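Local coordinates for pyruvate kinase (Pseudomonas aeruginosa, PDB 6QXL), which probably transfers the phosphoryl group of phosphoenolpyruvate to ADP, giving pyruvate and ATP in the last step of glycolysis, at residues Lys7-Leu12 and Ala312-Ala317; Ile26-Asp31 and Ala328-Ala333; Asp31-Asn36 and Val63-Asp68. All coordinates share one frame; numbering follows the deposited sequence.

Interaction 1: Lys7-Leu12 and Ala312-Ala317; sequences KIVATL and AVMLSA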
loop_
_atom_site.group_PDB
_atom_site.type_symbol
_atom_site.label_atom_id
_atom_site.label_comp_id
_atom_site.label_asym_id
_atom_site.label_seq_id
_atom_site.Cartn_x
_atom_site.Cartn_y
_atom_site.Cartn_z
ATOM N N LYS A 7 26.484 13.447 -5.396
ATOM C CA LYS A 7 27.893 13.735 -5.645
ATOM C C LYS A 7 28.131 14.040 -7.109
ATOM O O LYS A 7 27.393 13.595 -7.970
ATOM C CB LYS A 7 28.766 12.580 -5.173
ATOM C CG LYS A 7 28.572 12.228 -3.705
ATOM C CD LYS A 7 28.859 13.413 -2.763
ATOM C CE LYS A 7 28.742 13.013 -1.291
ATOM N NZ LYS A 7 29.734 11.950 -0.913
ATOM N N ILE A 8 29.176 14.829 -7.372
ATOM C CA ILE A 8 29.493 15.311 -8.716
ATOM C C ILE A 8 30.821 14.749 -9.191
ATOM O O ILE A 8 31.845 14.953 -8.553
ATOM C CB ILE A 8 29.546 16.839 -8.753
ATOM C CG1 ILE A 8 28.143 17.415 -8.482
ATOM C CG2 ILE A 8 30.077 17.307 -10.107
ATOM C CD1 ILE A 8 28.067 18.938 -8.328
ATOM N N VAL A 9 30.792 14.048 -10.316
ATOM C CA VAL A 9 31.995 13.573 -10.980
ATOM C C VAL A 9 32.318 14.506 -12.141
ATOM O O VAL A 9 31.476 14.724 -13.014
ATOM C CB VAL A 9 31.799 12.171 -11.538
ATOM C CG1 VAL A 9 33.086 11.670 -12.174
ATOM C CG2 VAL A 9 31.328 11.239 -10.440
ATOM N N ALA A 10 33.533 15.049 -12.150
ATOM C CA ALA A 10 33.965 15.996 -13.189
ATOM C C ALA A 10 35.139 15.393 -13.935
ATOM O O ALA A 10 36.156 15.049 -13.327
ATOM C CB ALA A 10 34.351 17.323 -12.579
ATOM N N THR A 11 34.988 15.256 -15.251
ATOM C CA THR A 11 36.080 14.771 -16.073
ATOM C C THR A 11 37.072 15.902 -16.308
ATOM O O THR A 11 36.672 17.030 -16.584
ATOM C CB THR A 11 35.571 14.253 -17.426
ATOM O OG1 THR A 11 34.708 13.135 -17.208
ATOM C CG2 THR A 11 36.729 13.788 -18.250
ATOM N N LEU A 12 38.358 15.584 -16.207
ATOM C CA LEU A 12 39.412 16.567 -16.473
ATOM C C LEU A 12 39.900 16.490 -17.907
ATOM O O LEU A 12 39.817 15.448 -18.568
ATOM C CB LEU A 12 40.588 16.378 -15.530
ATOM C CG LEU A 12 40.195 16.394 -14.051
ATOM C CD1 LEU A 12 41.455 16.216 -13.215
ATOM C CD2 LEU A 12 39.411 17.657 -13.678
ATOM N N ALA A 312 25.670 9.754 -7.883
ATOM C CA ALA A 312 26.401 10.848 -8.476
ATOM C C ALA A 312 25.943 11.113 -9.892
ATOM O O ALA A 312 25.435 10.233 -10.575
ATOM C CB ALA A 312 27.891 10.557 -8.463
ATOM N N VAL A 313 26.194 12.341 -10.313
ATOM C CA VAL A 313 25.988 12.785 -11.674
ATOM C C VAL A 313 27.343 13.221 -12.198
ATOM O O VAL A 313 28.186 13.675 -11.431
ATOM C CB VAL A 313 24.979 13.932 -11.730
ATOM C CG1 VAL A 313 23.583 13.393 -11.471
ATOM C CG2 VAL A 313 25.297 15.009 -10.718
ATOM N N MET A 314 27.542 13.074 -13.501
ATOM C CA MET A 314 28.851 13.250 -14.124
ATOM C C MET A 314 28.819 14.343 -15.198
ATOM O O MET A 314 27.798 14.577 -15.858
ATOM C CB MET A 314 29.317 11.940 -14.744
ATOM C CG MET A 314 30.770 11.901 -15.182
ATOM S SD MET A 314 31.352 10.197 -15.436
ATOM C CE MET A 314 31.497 10.162 -17.230
ATOM N N LEU A 315 29.964 15.012 -15.343
ATOM C CA LEU A 315 30.240 15.911 -16.456
ATOM C C LEU A 315 31.382 15.313 -17.270
ATOM O O LEU A 315 32.348 14.801 -16.698
ATOM C CB LEU A 315 30.668 17.276 -15.946
ATOM C CG LEU A 315 29.621 18.050 -15.158
ATOM C CD1 LEU A 315 30.221 19.310 -14.522
ATOM C CD2 LEU A 315 28.455 18.398 -16.047
ATOM N N SER A 316 31.291 15.394 -18.605
ATOM C CA SER A 316 32.419 14.949 -19.437
ATOM C C SER A 316 33.084 16.078 -20.217
ATOM O O SER A 316 34.103 16.600 -19.771
ATOM C CB SER A 316 31.996 13.836 -20.352
ATOM O OG SER A 316 31.543 12.771 -19.570
ATOM N N ALA A 317 32.504 16.515 -21.320
ATOM C CA ALA A 317 33.118 17.572 -22.096
ATOM C C ALA A 317 32.827 18.892 -21.409
ATOM O O ALA A 317 33.618 19.820 -21.520
ATOM C CB ALA A 317 32.608 17.605 -23.519
#

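Interaction 2: Ile26-Asp31 and Ala328-Ala333; sequences ILAGID and AVKAMA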
loop_
_atom_site.group_PDB
_atom_site.type_symbol
_atom_site.label_atom_id
_atom_site.label_comp_id
_atom_site.label_asym_id
_atom_site.label_seq_id
_atom_site.Cartn_x
_atom_site.Cartn_y
_atom_site.Cartn_z
ATOM N N ILE A 26 37.485 22.497 -7.382
ATOM C CA ILE A 26 37.500 21.997 -6.006
ATOM C C ILE A 26 36.594 22.869 -5.143
ATOM O O ILE A 26 35.762 22.354 -4.389
ATOM C CB ILE A 26 38.936 21.954 -5.443
ATOM C CG1 ILE A 26 39.800 21.057 -6.401
ATOM C CG2 ILE A 26 38.964 21.450 -4.025
ATOM C CD1 ILE A 26 39.479 19.695 -6.663
ATOM N N LEU A 27 36.739 24.176 -5.266
ATOM C CA LEU A 27 35.910 25.091 -4.476
ATOM C C LEU A 27 34.459 25.074 -4.895
ATOM O O LEU A 27 33.595 25.342 -4.082
ATOM C CB LEU A 27 36.443 26.524 -4.538
ATOM C CG LEU A 27 37.775 26.744 -3.856
ATOM C CD1 LEU A 27 38.423 28.016 -4.435
ATOM C CD2 LEU A 27 37.634 26.781 -2.330
ATOM N N ALA A 28 34.189 24.776 -6.161
ATOM C CA ALA A 28 32.812 24.725 -6.639
ATOM C C ALA A 28 32.087 23.463 -6.162
ATOM O O ALA A 28 30.857 23.394 -6.228
ATOM C CB ALA A 28 32.762 24.829 -8.152
ATOM N N GLY A 29 32.854 22.468 -5.716
ATOM C CA GLY A 29 32.307 21.320 -5.036
ATOM C C GLY A 29 32.482 19.972 -5.693
ATOM O O GLY A 29 31.765 19.037 -5.341
ATOM N N ILE A 30 33.419 19.789 -6.611
ATOM C CA ILE A 30 33.538 18.462 -7.202
ATOM C C ILE A 30 33.870 17.432 -6.129
ATOM O O ILE A 30 34.617 17.706 -5.207
ATOM C CB ILE A 30 34.553 18.389 -8.358
ATOM C CG1 ILE A 30 35.985 18.634 -7.917
ATOM C CG2 ILE A 30 34.187 19.365 -9.468
ATOM C CD1 ILE A 30 36.967 17.914 -8.827
ATOM N N ASP A 31 33.293 16.255 -6.243
ATOM C CA ASP A 31 33.566 15.176 -5.302
ATOM C C ASP A 31 34.465 14.092 -5.912
ATOM O O ASP A 31 35.099 13.339 -5.177
ATOM C CB ASP A 31 32.242 14.582 -4.790
ATOM C CG ASP A 31 31.263 15.667 -4.275
ATOM O OD1 ASP A 31 31.447 16.212 -3.137
ATOM O OD2 ASP A 31 30.300 15.995 -5.026
ATOM N N ALA A 328 29.562 25.057 -14.990
ATOM C CA ALA A 328 28.841 23.799 -15.106
ATOM C C ALA A 328 28.731 23.090 -13.763
ATOM O O ALA A 328 27.636 22.693 -13.359
ATOM C CB ALA A 328 29.485 22.898 -16.141
ATOM N N VAL A 329 29.850 22.960 -13.060
ATOM C CA VAL A 329 29.843 22.322 -11.748
ATOM C C VAL A 329 28.922 23.087 -10.794
ATOM O O VAL A 329 28.100 22.489 -10.108
ATOM C CB VAL A 329 31.264 22.222 -11.172
ATOM C CG1 VAL A 329 31.236 21.851 -9.674
ATOM C CG2 VAL A 329 32.092 21.224 -11.975
ATOM N N LYS A 330 29.044 24.407 -10.769
ATOM C CA LYS A 330 28.184 25.219 -9.905
ATOM C C LYS A 330 26.703 24.989 -10.204
ATOM O O LYS A 330 25.902 24.795 -9.289
ATOM C CB LYS A 330 28.516 26.704 -10.012
ATOM C CG LYS A 330 29.830 27.071 -9.369
ATOM C CD LYS A 330 29.981 28.586 -9.213
ATOM C CE LYS A 330 31.373 28.951 -8.702
ATOM N NZ LYS A 330 31.713 30.374 -9.000
ATOM N N ALA A 331 26.359 24.975 -11.490
ATOM C CA ALA A 331 24.963 24.809 -11.894
ATOM C C ALA A 331 24.459 23.417 -11.488
ATOM O O ALA A 331 23.382 23.285 -10.906
ATOM C CB ALA A 331 24.808 25.014 -13.380
ATOM N N MET A 332 25.253 22.402 -11.782
ATOM C CA MET A 332 24.891 21.048 -11.445
ATOM C C MET A 332 24.659 20.909 -9.942
ATOM O O MET A 332 23.654 20.332 -9.508
ATOM C CB MET A 332 25.980 20.105 -11.952
ATOM C CG MET A 332 25.740 18.656 -11.669
ATOM S SD MET A 332 26.830 17.620 -12.634
ATOM C CE MET A 332 25.749 17.215 -14.016
ATOM N N ALA A 333 25.554 21.484 -9.151
ATOM C CA ALA A 333 25.428 21.427 -7.694
ATOM C C ALA A 333 24.147 22.102 -7.200
ATOM O O ALA A 333 23.506 21.620 -6.274
ATOM C CB ALA A 333 26.653 22.057 -7.036
#

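Interaction 3: Asp31-Asn36 and Val63-Asp68; sequences DVARLN and VALLGD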
loop_
_atom_site.group_PDB
_atom_site.type_symbol
_atom_site.label_atom_id
_atom_site.label_comp_id
_atom_site.label_asym_id
_atom_site.label_seq_id
_atom_site.Cartn_x
_atom_site.Cartn_y
_atom_site.Cartn_z
ATOM N N ASP A 31 33.293 16.255 -6.243
ATOM C CA ASP A 31 33.566 15.176 -5.302
ATOM C C ASP A 31 34.465 14.092 -5.912
ATOM O O ASP A 31 35.099 13.339 -5.177
ATOM C CB ASP A 31 32.242 14.582 -4.790
ATOM C CG ASP A 31 31.263 15.667 -4.275
ATOM O OD1 ASP A 31 31.447 16.212 -3.137
ATOM O OD2 ASP A 31 30.300 15.995 -5.026
ATOM N N VAL A 32 34.508 13.989 -7.240
ATOM C CA VAL A 32 35.338 12.983 -7.912
ATOM C C VAL A 32 35.879 13.577 -9.211
ATOM O O VAL A 32 35.135 14.188 -9.974
ATOM C CB VAL A 32 34.541 11.720 -8.265
ATOM C CG1 VAL A 32 35.410 10.682 -8.970
ATOM C CG2 VAL A 32 33.940 11.131 -7.022
ATOM N N ALA A 33 37.173 13.386 -9.452
ATOM C CA ALA A 33 37.790 13.781 -10.696
ATOM C C ALA A 33 38.006 12.532 -11.527
ATOM O O ALA A 33 38.603 11.556 -11.047
ATOM C CB ALA A 33 39.113 14.480 -10.438
ATOM N N ARG A 34 37.514 12.558 -12.769
ATOM C CA ARG A 34 37.643 11.424 -13.672
ATOM C C ARG A 34 38.788 11.700 -14.644
ATOM O O ARG A 34 38.851 12.772 -15.255
ATOM C CB ARG A 34 36.330 11.209 -14.439
ATOM C CG ARG A 34 36.389 10.240 -15.614
ATOM C CD ARG A 34 34.980 9.962 -16.096
ATOM N NE ARG A 34 34.979 9.151 -17.325
ATOM C CZ ARG A 34 34.958 9.619 -18.572
ATOM N NH1 ARG A 34 34.918 10.920 -18.833
ATOM N NH2 ARG A 34 34.965 8.766 -19.580
ATOM N N LEU A 35 39.674 10.728 -14.779
ATOM C CA LEU A 35 40.801 10.818 -15.673
ATOM C C LEU A 35 40.516 9.831 -16.779
ATOM O O LEU A 35 40.537 8.611 -16.550
ATOM C CB LEU A 35 42.100 10.458 -14.949
ATOM C CG LEU A 35 42.328 11.139 -13.600
ATOM C CD1 LEU A 35 43.694 10.679 -13.067
ATOM C CD2 LEU A 35 42.325 12.648 -13.685
ATOM N N ASN A 36 40.227 10.348 -17.973
ATOM C CA ASN A 36 39.843 9.494 -19.084
ATOM C C ASN A 36 41.094 9.045 -19.804
ATOM O O ASN A 36 41.745 9.843 -20.455
ATOM C CB ASN A 36 38.876 10.250 -20.006
ATOM C CG ASN A 36 38.372 9.410 -21.153
ATOM O OD1 ASN A 36 38.591 8.196 -21.209
ATOM N ND2 ASN A 36 37.706 10.053 -22.077
ATOM N N VAL A 63 38.375 14.468 -2.340
ATOM C CA VAL A 63 38.029 14.215 -3.719
ATOM C C VAL A 63 38.646 12.895 -4.160
ATOM O O VAL A 63 39.852 12.708 -4.091
ATOM C CB VAL A 63 38.515 15.355 -4.617
ATOM C CG1 VAL A 63 38.224 15.047 -6.091
ATOM C CG2 VAL A 63 37.870 16.683 -4.177
ATOM N N ALA A 64 37.811 11.970 -4.618
ATOM C CA ALA A 64 38.309 10.717 -5.152
ATOM C C ALA A 64 38.833 10.925 -6.562
ATOM O O ALA A 64 38.486 11.901 -7.223
ATOM C CB ALA A 64 37.209 9.663 -5.153
ATOM N N LEU A 65 39.659 9.976 -7.001
ATOM C CA LEU A 65 40.155 9.928 -8.348
ATOM C C LEU A 65 39.671 8.666 -9.007
ATOM O O LEU A 65 39.874 7.569 -8.498
ATOM C CB LEU A 65 41.683 9.965 -8.390
ATOM C CG LEU A 65 42.385 11.180 -7.793
ATOM C CD1 LEU A 65 43.879 11.166 -8.210
ATOM C CD2 LEU A 65 41.743 12.502 -8.186
ATOM N N LEU A 66 39.038 8.841 -10.160
ATOM C CA LEU A 66 38.505 7.745 -10.930
ATOM C C LEU A 66 39.269 7.708 -12.241
ATOM O O LEU A 66 39.394 8.739 -12.913
ATOM C CB LEU A 66 37.010 7.964 -11.168
ATOM C CG LEU A 66 36.294 6.887 -11.976
ATOM C CD1 LEU A 66 34.870 6.762 -11.499
ATOM C CD2 LEU A 66 36.298 7.183 -13.453
ATOM N N GLY A 67 39.752 6.515 -12.592
ATOM C CA GLY A 67 40.471 6.290 -13.831
ATOM C C GLY A 67 39.615 5.471 -14.760
ATOM O O GLY A 67 39.179 4.372 -14.404
ATOM N N ASP A 68 39.382 5.998 -15.957
ATOM C CA ASP A 68 38.452 5.404 -16.901
ATOM C C ASP A 68 39.224 4.722 -18.019
ATOM O O ASP A 68 39.848 5.393 -18.829
ATOM C CB ASP A 68 37.488 6.504 -17.432
ATOM C CG ASP A 68 36.200 5.948 -18.017
ATOM O OD1 ASP A 68 36.280 4.940 -18.759
ATOM O OD2 ASP A 68 35.098 6.489 -17.731
#

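Interaction 1: Lys7-Leu12 and Ala312-Ala317
Val9 packs against Met314 and Ala312 on the face of the sheet that carries Lys7, Val9, Ala312 and Met314. The thioether chain of Met314 crosses the valine obliquely, Val9 CG1 lying 3.8 Å from Met314 CG and 4.0 Å from Met314 SD. The second branch, Val9 CG2, sits at Ala312 CB, also at 4.0 Å. Because CG1 stands anti to the backbone N (chi1 -178°), one methyl faces the Met314 sulfur side and the other the small alanine, a division that a beta-branched residue makes easily. On the reverse face Ile8 and Val313 meet more loosely, and with Leu315 they pack against helix 325-340. The two strands are the first and last of the eight-stranded parallel barrel of the pyruvate kinase catalytic domain, and their pairing closes it. Val9 is bonded through both its backbone N and its O: the N-H reaches Val313 O at 2.9 Å, nearly straight at 172°, and the carbonyl accepts from Leu315 N. Val313 N adds a bond to Lys7 O. At the C-terminal end of the strands Leu315 O takes two donors from one residue, Thr11 N at 3.0 Å and Thr11 OG1 at 2.9 Å. The hydroxyl arrives in the carbonyl plane on a lone pair, whereas the N-H comes in tilted 33° from it. Thr11 OG1 is also bonded to Arg34 NH1, and the Met314 side chain lies about 4 Å from a bound malonate.

Interaction 2: Ile26-Asp31 and Ala328-Ala333
Ala28 and Val329 have the most surface buried here, and they meet directly: Ala28 CB lies 3.7 Å from Val329 CG1. The alanine sits in the last turn of helix 19-28 and points at helix 325-340, where its single methyl lets the two backbones come close, Ala28 CA being 5.7 Å from Lys330 CA. The same methyl also touches the aliphatic base of Lys330, with Ala28 CB to Lys330 CG at 3.9 Å. Lysine suits this margin because its methylenes can cover an apolar neighbour while its extended chain carries the ammonium onward, where the residue is exposed.

Val329 uses both of its branches. CG1, anti to the backbone N (chi1 167°), meets Ala28 CB and also lies 3.9 Å from Ile30 CG2, while Val329 CG2 meets that same Ile30 CG2 at 3.8 Å, the two side chains crossing at a slant. Ile30 gives only this gamma methyl to the contact; the rest of its side chain leads away from helix 325-340. No hydrogen bond joins the segments, so the contact rests on apolar packing. Beyond the pair, Leu25 touches both Ile30 and Val329, and Leu315 lies against Val329 from the barrel wall.

Between Ala28 and Ile30, Gly29 ends the helix in a Schellman motif. Glycine accepts the positive phi of 117° without strain, and the chain can then turn toward strand 32-36. The arrangement is that of a TIM barrel, in which the first and last helices of the outer layer pack side by side around the parallel sheet.

Interaction 3: Asp31-Asn36 and Val63-Asp68
Arg34 and Asp68 form a salt bridge on the face of the sheet that also carries Val32 and Leu66. Arg34 NE gives a bond of 2.7 Å to Asp68 OD2, which lies at the edge of the guanidinium, in its plane. The carboxylate is turned 83° against that plane, and its oxygen is met on the anti side, with NE 28° out of the carboxylate plane. A weak second bond from Arg34 NH2 reaches the same oxygen at 2.9 Å, so OD2 takes both donors, while Asp68 OD1 pairs with Lys221. With CG anti to the backbone N, the arginine chain runs extended past Leu66 CD2, which lies 3.7 Å from Arg34 CG. A bound malonate lies about 3 Å from the Arg34 side chain.

The strands are neighbours in the parallel barrel, joined through helix 42-58 in a beta-alpha-beta crossover. Five backbone bonds tie them in alternation. Ala33 donates to Ala64 O and accepts from Leu66 N, the latter at 2.9 Å and 175°, and Leu35 repeats the pattern with Leu66 O and Asp68 N. At the start of the ladder Asp31 O accepts from Ala64 N at 3.1 Å. In the Asp31 carboxylate, OD2 is held by Arg4 and the backbone N of Ile8, OD1 by Arg61. Small Ala33 lies 4.0 Å from Leu65 CD2 with its CB, on the face covered by helix 42-58.

Interactions 1 and 3 are buried strand pairings in the same barrel sheet, sharing a boundary because strands 7-11 and 32-36 are neighbours; interaction 2 lies farther out and is partly buried, joining the end of helix 19-28 and the turn after it to helix 325-340. Both strand contacts combine a backbone ladder with polar groups at the C-terminal ends, near the bound malonate, where they are bonded to each other through Arg34 and Thr11. Interaction 2 relies on apolar packing, without a hydrogen bond. It meets interaction 1 through Met332, whose CE touches Leu315 CD2 at 3.6 Å, and it shares Asp31 with interaction 3, at the N-terminal ends of the strands.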